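Side-chain contact in O-succinylhomoserine sulfhydrylase (Mycobacterium tuberculosis, PDB 3NDN), which probably makes L-homocysteine from O-succinyl-L-homoserine and hydrogen sulfide with the help of pyridoxal 5'-phosphate, a step in methionine biosynthesis: residues 172-177 / 209-214. Sequence-based numbering, arbitrary orientation.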
loop_
_atom_site.group_PDB
_atom_site.type_symbol
_atom_site.label_atom_id
_atom_site.label_comp_id
_atom_site.label_asym_id
_atom_site.label_seq_id
_atom_site.Cartn_x
_atom_site.Cartn_y
_atom_site.Cartn_z
ATOM N N PHE A 172 -13.319 31.974 8.628
ATOM C CA PHE A 172 -14.461 31.395 9.373
ATOM C C PHE A 172 -14.857 29.997 8.844
ATOM O O PHE A 172 -14.446 29.624 7.742
ATOM C CB PHE A 172 -15.693 32.335 9.382
ATOM C CG PHE A 172 -16.251 32.671 7.998
ATOM C CD1 PHE A 172 -17.194 31.849 7.384
ATOM C CD2 PHE A 172 -15.856 33.839 7.339
ATOM C CE1 PHE A 172 -17.716 32.157 6.109
ATOM C CE2 PHE A 172 -16.365 34.167 6.063
ATOM C CZ PHE A 172 -17.303 33.323 5.440
ATOM N N GLU A 173 -15.626 29.254 9.648
ATOM C CA GLU A 173 -16.303 28.003 9.243
ATOM C C GLU A 173 -17.816 28.236 9.259
ATOM O O GLU A 173 -18.313 28.981 10.114
ATOM C CB GLU A 173 -16.023 26.864 10.236
ATOM C CG GLU A 173 -14.554 26.484 10.449
ATOM C CD GLU A 173 -14.324 25.719 11.763
ATOM O OE1 GLU A 173 -15.265 25.032 12.248
ATOM O OE2 GLU A 173 -13.201 25.808 12.312
ATOM N N THR A 174 -18.544 27.600 8.330
ATOM C CA THR A 174 -20.024 27.600 8.353
ATOM C C THR A 174 -20.601 26.341 7.675
ATOM O O THR A 174 -20.155 25.978 6.591
ATOM C CB THR A 174 -20.654 28.910 7.755
ATOM O OG1 THR A 174 -22.081 28.886 7.922
ATOM C CG2 THR A 174 -20.322 29.090 6.268
ATOM N N PRO A 175 -21.524 25.629 8.346
ATOM C CA PRO A 175 -21.982 25.787 9.743
ATOM C C PRO A 175 -20.847 25.539 10.754
ATOM O O PRO A 175 -19.829 24.951 10.375
ATOM C CB PRO A 175 -23.042 24.693 9.900
ATOM C CG PRO A 175 -23.477 24.333 8.480
ATOM C CD PRO A 175 -22.214 24.510 7.663
ATOM N N SER A 176 -21.033 25.971 12.007
ATOM C CA SER A 176 -20.066 25.711 13.103
ATOM C C SER A 176 -20.310 24.343 13.736
ATOM O O SER A 176 -21.325 23.705 13.474
ATOM C CB SER A 176 -20.106 26.810 14.179
ATOM O OG SER A 176 -21.267 26.714 15.006
ATOM N N ASN A 177 -19.374 23.892 14.563
ATOM C CA ASN A 177 -19.466 22.575 15.182
ATOM C C ASN A 177 -19.142 22.689 16.671
ATOM O O ASN A 177 -18.054 23.132 17.026
ATOM C CB ASN A 177 -18.512 21.615 14.458
ATOM C CG ASN A 177 -18.250 20.333 15.231
ATOM O OD1 ASN A 177 -19.158 19.731 15.809
ATOM N ND2 ASN A 177 -16.992 19.904 15.234
ATOM N N LEU A 209 -20.099 19.515 -2.382
ATOM C CA LEU A 209 -21.339 19.103 -2.997
ATOM C C LEU A 209 -22.538 19.919 -2.488
ATOM O O LEU A 209 -23.539 20.050 -3.200
ATOM C CB LEU A 209 -21.554 17.604 -2.812
ATOM C CG LEU A 209 -20.857 16.665 -3.809
ATOM C CD1 LEU A 209 -19.360 16.924 -3.964
ATOM C CD2 LEU A 209 -21.099 15.245 -3.394
ATOM N N LEU A 210 -22.442 20.454 -1.270
ATOM C CA LEU A 210 -23.604 21.139 -0.659
ATOM C C LEU A 210 -23.487 22.665 -0.507
ATOM O O LEU A 210 -24.493 23.333 -0.272
ATOM C CB LEU A 210 -23.989 20.494 0.674
ATOM C CG LEU A 210 -24.245 18.982 0.713
ATOM C CD1 LEU A 210 -24.646 18.568 2.111
ATOM C CD2 LEU A 210 -25.309 18.547 -0.321
ATOM N N GLN A 211 -22.277 23.203 -0.638
ATOM C CA GLN A 211 -22.007 24.648 -0.467
ATOM C C GLN A 211 -20.791 25.047 -1.315
ATOM O O GLN A 211 -19.714 24.447 -1.178
ATOM C CB GLN A 211 -21.751 24.971 1.013
ATOM C CG GLN A 211 -21.520 26.455 1.328
ATOM C CD GLN A 211 -21.578 26.745 2.815
ATOM O OE1 GLN A 211 -22.561 27.292 3.311
ATOM N NE2 GLN A 211 -20.521 26.384 3.538
ATOM N N GLN A 212 -20.958 26.046 -2.185
ATOM C CA GLN A 212 -19.875 26.465 -3.102
ATOM C C GLN A 212 -19.460 27.942 -2.967
ATOM O O GLN A 212 -20.199 28.858 -3.352
ATOM C CB GLN A 212 -20.233 26.101 -4.552
ATOM C CG GLN A 212 -20.114 24.598 -4.804
ATOM C CD GLN A 212 -20.242 24.215 -6.255
ATOM O OE1 GLN A 212 -21.328 24.312 -6.838
ATOM N NE2 GLN A 212 -19.131 23.750 -6.855
ATOM N N GLY A 213 -18.270 28.160 -2.407
ATOM C CA GLY A 213 -17.820 29.510 -2.061
ATOM C C GLY A 213 -17.322 30.409 -3.184
ATOM O O GLY A 213 -17.473 31.632 -3.106
ATOM N N PHE A 214 -16.710 29.831 -4.214
ATOM C CA PHE A 214 -16.120 30.652 -5.281
ATOM C C PHE A 214 -17.130 31.564 -6.037
ATOM O O PHE A 214 -16.850 32.753 -6.210
ATOM C CB PHE A 214 -15.219 29.823 -6.213
ATOM C CG PHE A 214 -13.888 29.426 -5.584
ATOM C CD1 PHE A 214 -12.885 30.376 -5.377
ATOM C CD2 PHE A 214 -13.645 28.110 -5.189
ATOM C CE1 PHE A 214 -11.643 30.014 -4.784
ATOM C CE2 PHE A 214 -12.413 27.743 -4.598
ATOM C CZ PHE A 214 -11.419 28.701 -4.397
HETATM O O HOH W 1 -23.545 27.510 5.946
#
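Gln211 reaches across to Thr174 and illustrates how one long amide side chain can tie together two loops whose backbones stay well apart, the CA atoms of the pair being 9.5 Å from each other. From CB, which leaves the backbone in the direction of Thr174, the chain runs on almost fully stretched, with CG anti to the backbone N (chi1 -177°) and CD anti to CA (chi2 167°), and this extension carries the amide over the gap. CB and CG make no close approach to Thr174; the contact begins at the amide. There NE2 donates to Thr174 O, the carbonyl of the cis peptide before Pro175, at 3.1 Å, a moderately bent bond (153° at the hydrogen). The acceptor lies close to the amide plane of Gln211, whereas the nitrogen stands above the carbonyl plane. The methyl CG2 of Thr174 packs against the same NE2 at 3.8 Å. NE2 is also hydrogen-bonded to Asn203 OD1, and OE1 accepts from a water 2.8 Å away that also bonds Thr174 OG1; together these links probably fix the amide's rotation. Thr174 OG1 is also hydrogen-bonded to Val183 N. The buried pair joins the loops after strand 169-173 and helix 207-210, beside Ile185 of helix 185-194, with strand 169-173 inside the mixed sheet of the pyridoxal-phosphate-binding domain, as in fold-type I enzymes.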